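Local coordinates for integron cassette protein Vpc_cass2 (Vibrio paracholerae, PDB 3JRT) that is of unknown function but is encoded by a mobile integron gene cassette and folds as an all-helical protein found here as an assembly of two chains, at residues Asn115-Cys127 against Leu138-Met150. Numbering follows the deposited sequence.
Sequences NKNTAIKKLRNHC and LKPAEVQEEIIKM
L123 of helix 118-127 fits as a knob into a hole on helix 140-150, formed by V143, E146, I147 and M150. The two helices form a roughly antiparallel pair, crossing at -146° with axes 8.5 Å apart. The segment between them is mostly non-helical.

The inner side is tightly packed. CG of L123 lies beside E146 CB, and both its methyls rest on that same carbon, CD2 turning toward V143 CG1 and CD1 toward the selenium of M150. The selenomethionine chain is extended, with CG anti to the backbone N (chi1 -168°). It crosses I120 at about a right angle. M150 CE comes within 3.4 Å of I120 CG1, a tight carbon pair. F159 of helix 157-163 covers both residues, and V79 of helix 64-91 also packs on M150. A119 lets the backbones come close, its CA 5.3 Å from that of M150.

At the L138 end, H126 and L138 are partly exposed. The H126 ring receives L138 CB over one face in a CH-pi contact, 4.3 Å from CB to the ring centroid. V143 CG2 touches the same ring obliquely. Y137 and Y76 also pack against H126.

The solvent side is looser and charged. K122 runs extended across the bent chain of E146. K122 NZ makes a long salt bridge to E146 OE2, 3.9 Å. Within its own helix, K149 NZ makes a weak bond to E146 OE2 at 3.4 Å, completing a salt-bridge network. The other carboxylate oxygen, OE1, is buried against A119 CB and has no polar partner in the model.

N117, at the turn before helix 118-127, closes the M150 end: its ND2 donates to M150 O at 3.0 Å, in the carbonyl plane and on a lone pair.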
loop_
_atom_site.group_PDB
_atom_site.type_symbol
_atom_site.label_atom_id
_atom_site.label_comp_id
_atom_site.label_asym_id
_atom_site.label_seq_id
_atom_site.Cartn_x
_atom_site.Cartn_y
_atom_site.Cartn_z
ATOM N N ASN A 115 -3.160 -7.502 -17.472
ATOM C CA ASN A 115 -2.146 -6.999 -18.390
ATOM C C ASN A 115 -2.717 -5.952 -19.341
ATOM O O ASN A 115 -2.065 -4.956 -19.646
ATOM C CB ASN A 115 -1.526 -8.140 -19.194
ATOM C CG ASN A 115 -0.657 -9.051 -18.348
ATOM O OD1 ASN A 115 0.163 -8.595 -17.549
ATOM N ND2 ASN A 115 -0.826 -10.355 -18.533
ATOM N N LYS A 116 -3.935 -6.185 -19.817
ATOM C CA LYS A 116 -4.566 -5.271 -20.762
ATOM C C LYS A 116 -4.681 -3.875 -20.174
ATOM O O LYS A 116 -4.516 -2.873 -20.878
ATOM C CB LYS A 116 -5.960 -5.766 -21.128
ATOM C CG LYS A 116 -5.968 -6.949 -22.065
ATOM C CD LYS A 116 -7.376 -7.252 -22.526
ATOM C CE LYS A 116 -7.389 -8.379 -23.534
ATOM N NZ LYS A 116 -8.773 -8.688 -23.975
ATOM N N ASN A 117 -4.981 -3.823 -18.878
ATOM C CA ASN A 117 -5.220 -2.566 -18.186
ATOM C C ASN A 117 -3.882 -2.035 -17.695
ATOM O O ASN A 117 -3.468 -2.307 -16.566
ATOM C CB ASN A 117 -6.189 -2.798 -17.019
ATOM C CG ASN A 117 -6.608 -1.511 -16.333
ATOM O OD1 ASN A 117 -5.847 -0.550 -16.279
ATOM N ND2 ASN A 117 -7.823 -1.494 -15.796
ATOM N N THR A 118 -3.205 -1.287 -18.558
ATOM C CA THR A 118 -1.824 -0.878 -18.326
ATOM C C THR A 118 -1.656 0.175 -17.240
ATOM O O THR A 118 -0.558 0.350 -16.711
ATOM C CB THR A 118 -1.158 -0.383 -19.625
ATOM O OG1 THR A 118 -1.803 0.813 -20.075
ATOM C CG2 THR A 118 -1.274 -1.443 -20.700
ATOM N N ALA A 119 -2.727 0.883 -16.909
ATOM C CA ALA A 119 -2.669 1.809 -15.784
ATOM C C ALA A 119 -2.262 1.065 -14.488
ATOM O O ALA A 119 -1.561 1.611 -13.622
ATOM C CB ALA A 119 -4.013 2.518 -15.612
ATOM N N ILE A 120 -2.686 -0.190 -14.375
ATOM C CA ILE A 120 -2.387 -1.003 -13.200
ATOM C C ILE A 120 -0.889 -1.124 -12.950
ATOM O O ILE A 120 -0.403 -0.818 -11.865
ATOM C CB ILE A 120 -3.011 -2.400 -13.294
ATOM C CG1 ILE A 120 -4.536 -2.287 -13.210
ATOM C CG2 ILE A 120 -2.491 -3.305 -12.139
ATOM C CD1 ILE A 120 -5.278 -3.630 -13.200
ATOM N N LYS A 121 -0.161 -1.547 -13.974
ATOM C CA LYS A 121 1.282 -1.698 -13.879
ATOM C C LYS A 121 1.934 -0.340 -13.682
ATOM O O LYS A 121 2.829 -0.192 -12.850
ATOM C CB LYS A 121 1.816 -2.374 -15.140
ATOM C CG LYS A 121 3.164 -3.043 -15.000
ATOM C CD LYS A 121 3.537 -3.755 -16.309
ATOM C CE LYS A 121 4.749 -4.663 -16.148
ATOM N NZ LYS A 121 4.948 -5.534 -17.343
ATOM N N LYS A 122 1.481 0.655 -14.435
ATOM C CA LYS A 122 2.022 2.009 -14.312
ATOM C C LYS A 122 1.898 2.533 -12.884
ATOM O O LYS A 122 2.845 3.078 -12.331
ATOM C CB LYS A 122 1.319 2.972 -15.266
ATOM C CG LYS A 122 1.530 2.693 -16.734
ATOM C CD LYS A 122 1.081 3.905 -17.584
ATOM C CE LYS A 122 0.872 3.516 -19.032
ATOM N NZ LYS A 122 0.477 4.683 -19.898
ATOM N N LEU A 123 0.721 2.378 -12.290
ATOM C CA LEU A 123 0.517 2.821 -10.912
ATOM C C LEU A 123 1.368 2.019 -9.925
ATOM O O LEU A 123 2.020 2.588 -9.044
ATOM C CB LEU A 123 -0.976 2.780 -10.543
ATOM C CG LEU A 123 -1.800 3.876 -11.242
ATOM C CD1 LEU A 123 -3.277 3.517 -11.383
ATOM C CD2 LEU A 123 -1.655 5.187 -10.495
ATOM N N ARG A 124 1.375 0.699 -10.077
ATOM C CA ARG A 124 2.198 -0.147 -9.221
ATOM C C ARG A 124 3.650 0.333 -9.233
ATOM O O ARG A 124 4.262 0.604 -8.179
ATOM C CB ARG A 124 2.119 -1.608 -9.677
ATOM C CG ARG A 124 2.623 -2.633 -8.628
ATOM C CD ARG A 124 4.139 -2.686 -8.575
ATOM N NE ARG A 124 4.714 -2.990 -9.886
ATOM C CZ ARG A 124 4.857 -4.223 -10.371
ATOM N NH1 ARG A 124 4.460 -5.272 -9.656
ATOM N NH2 ARG A 124 5.390 -4.415 -11.572
ATOM N N ASN A 125 4.190 0.440 -10.440
ATOM C CA ASN A 125 5.580 0.832 -10.637
ATOM C C ASN A 125 5.950 2.148 -9.972
ATOM O O ASN A 125 7.001 2.258 -9.337
ATOM C CB ASN A 125 5.904 0.870 -12.125
ATOM C CG ASN A 125 6.037 -0.515 -12.709
ATOM O OD1 ASN A 125 6.198 -1.487 -11.968
ATOM N ND2 ASN A 125 5.976 -0.621 -14.041
ATOM N N HIS A 126 5.081 3.141 -10.110
ATOM C CA HIS A 126 5.332 4.435 -9.504
ATOM C C HIS A 126 5.343 4.319 -7.997
ATOM O O HIS A 126 6.258 4.797 -7.326
ATOM C CB HIS A 126 4.255 5.423 -9.918
ATOM C CG HIS A 126 4.120 6.592 -8.995
ATOM N ND1 HIS A 126 5.022 7.633 -8.974
ATOM C CD2 HIS A 126 3.175 6.892 -8.072
ATOM C CE1 HIS A 126 4.643 8.523 -8.073
ATOM N NE2 HIS A 126 3.519 8.104 -7.520
ATOM N N CYS A 127 4.311 3.666 -7.477
ATOM C CA CYS A 127 4.074 3.561 -6.044
ATOM C C CYS A 127 5.206 2.837 -5.339
ATOM O O CYS A 127 5.518 3.111 -4.198
ATOM C CB CYS A 127 2.786 2.777 -5.784
ATOM S SG CYS A 127 2.703 2.171 -4.102
ATOM N N LEU A 138 5.327 8.931 -11.730
ATOM C CA LEU A 138 4.181 9.689 -12.229
ATOM C C LEU A 138 3.958 10.937 -11.382
ATOM O O LEU A 138 3.847 10.853 -10.166
ATOM C CB LEU A 138 2.904 8.840 -12.212
ATOM C CG LEU A 138 2.907 7.533 -13.004
ATOM C CD1 LEU A 138 1.713 6.685 -12.599
ATOM C CD2 LEU A 138 2.901 7.809 -14.498
ATOM N N LYS A 139 3.875 12.094 -12.018
ATOM C CA LYS A 139 3.473 13.292 -11.295
ATOM C C LYS A 139 2.070 13.096 -10.746
ATOM O O LYS A 139 1.332 12.240 -11.226
ATOM C CB LYS A 139 3.511 14.514 -12.206
ATOM C CG LYS A 139 4.906 14.885 -12.694
ATOM C CD LYS A 139 4.873 16.143 -13.568
ATOM C CE LYS A 139 6.282 16.568 -13.970
ATOM N NZ LYS A 139 6.307 17.731 -14.916
ATOM N N PRO A 140 1.700 13.886 -9.733
ATOM C CA PRO A 140 0.373 13.806 -9.114
ATOM C C PRO A 140 -0.792 13.860 -10.105
ATOM O O PRO A 140 -1.702 13.042 -9.969
ATOM C CB PRO A 140 0.360 15.017 -8.183
ATOM C CG PRO A 140 1.787 15.155 -7.775
ATOM C CD PRO A 140 2.578 14.822 -9.013
ATOM N N ALA A 141 -0.770 14.784 -11.071
ATOM C CA ALA A 141 -1.846 14.877 -12.053
ATOM C C ALA A 141 -1.865 13.623 -12.919
ATOM O O ALA A 141 -2.926 13.124 -13.287
ATOM C CB ALA A 141 -1.705 16.148 -12.921
ATOM N N GLU A 142 -0.683 13.103 -13.225
ATOM C CA GLU A 142 -0.565 11.835 -13.940
ATOM C C GLU A 142 -1.111 10.641 -13.148
ATOM O O GLU A 142 -1.776 9.778 -13.711
ATOM C CB GLU A 142 0.886 11.585 -14.333
ATOM C CG GLU A 142 1.453 12.673 -15.232
ATOM C CD GLU A 142 2.849 12.354 -15.712
ATOM O OE1 GLU A 142 3.028 12.235 -16.933
ATOM O OE2 GLU A 142 3.763 12.198 -14.878
ATOM N N VAL A 143 -0.834 10.581 -11.850
ATOM C CA VAL A 143 -1.428 9.538 -11.031
ATOM C C VAL A 143 -2.953 9.588 -11.116
ATOM O O VAL A 143 -3.611 8.558 -11.295
ATOM C CB VAL A 143 -0.984 9.627 -9.552
ATOM C CG1 VAL A 143 -1.940 8.799 -8.646
ATOM C CG2 VAL A 143 0.447 9.148 -9.412
ATOM N N GLN A 144 -3.507 10.789 -10.976
ATOM C CA GLN A 144 -4.947 10.999 -11.120
ATOM C C GLN A 144 -5.493 10.511 -12.468
ATOM O O GLN A 144 -6.520 9.836 -12.519
ATOM C CB GLN A 144 -5.299 12.475 -10.877
ATOM C CG GLN A 144 -5.015 12.913 -9.432
ATOM C CD GLN A 144 -5.551 11.895 -8.404
ATOM O OE1 GLN A 144 -6.695 11.447 -8.509
ATOM N NE2 GLN A 144 -4.724 11.534 -7.409
ATOM N N GLU A 145 -4.809 10.853 -13.557
ATOM C CA GLU A 145 -5.208 10.363 -14.868
ATOM C C GLU A 145 -5.181 8.843 -14.921
ATOM O O GLU A 145 -6.116 8.222 -15.416
ATOM C CB GLU A 145 -4.312 10.928 -15.965
ATOM C CG GLU A 145 -4.616 12.359 -16.331
ATOM C CD GLU A 145 -4.060 12.728 -17.685
ATOM O OE1 GLU A 145 -3.135 12.033 -18.167
ATOM O OE2 GLU A 145 -4.560 13.708 -18.276
ATOM N N GLU A 146 -4.105 8.243 -14.417
ATOM C CA GLU A 146 -3.949 6.794 -14.511
ATOM C C GLU A 146 -5.054 6.077 -13.761
ATOM O O GLU A 146 -5.491 5.001 -14.157
ATOM C CB GLU A 146 -2.578 6.337 -14.012
ATOM C CG GLU A 146 -1.446 6.663 -14.967
ATOM C CD GLU A 146 -1.697 6.161 -16.386
ATOM O OE1 GLU A 146 -2.217 5.034 -16.548
ATOM O OE2 GLU A 146 -1.366 6.897 -17.340
ATOM N N ILE A 147 -5.514 6.691 -12.685
ATOM C CA ILE A 147 -6.569 6.097 -11.886
ATOM C C ILE A 147 -7.898 6.084 -12.634
ATOM O O ILE A 147 -8.682 5.142 -12.515
ATOM C CB ILE A 147 -6.716 6.815 -10.538
ATOM C CG1 ILE A 147 -5.513 6.482 -9.649
ATOM C CG2 ILE A 147 -7.993 6.381 -9.850
ATOM C CD1 ILE A 147 -5.549 7.160 -8.287
ATOM N N ILE A 148 -8.139 7.130 -13.416
ATOM C CA ILE A 148 -9.330 7.210 -14.248
ATOM C C ILE A 148 -9.248 6.162 -15.379
ATOM O O ILE A 148 -10.215 5.457 -15.658
ATOM C CB ILE A 148 -9.506 8.637 -14.781
ATOM C CG1 ILE A 148 -9.769 9.590 -13.601
ATOM C CG2 ILE A 148 -10.615 8.715 -15.879
ATOM C CD1 ILE A 148 -9.963 11.040 -14.012
ATOM N N LYS A 149 -8.087 6.037 -16.009
ATOM C CA LYS A 149 -7.894 4.998 -17.015
ATOM C C LYS A 149 -8.144 3.602 -16.440
ATOM O O LYS A 149 -8.717 2.735 -17.084
ATOM C CB LYS A 149 -6.478 5.071 -17.602
ATOM C CG LYS A 149 -6.263 6.288 -18.539
ATOM C CD LYS A 149 -4.826 6.346 -19.030
ATOM C CE LYS A 149 -4.536 7.638 -19.736
ATOM N NZ LYS A 149 -3.125 7.663 -20.187
HETATM N N MSE A 150 -7.707 3.384 -15.218
HETATM C CA MSE A 150 -7.811 2.060 -14.642
HETATM C C MSE A 150 -9.287 1.697 -14.495
HETATM O O MSE A 150 -9.706 0.582 -14.816
HETATM C CB MSE A 150 -7.105 2.035 -13.292
HETATM C CG MSE A 150 -6.900 0.645 -12.726
HETATM SE SE MSE A 150 -6.298 0.683 -10.863
HETATM C CE MSE A 150 -6.328 -1.233 -10.506
#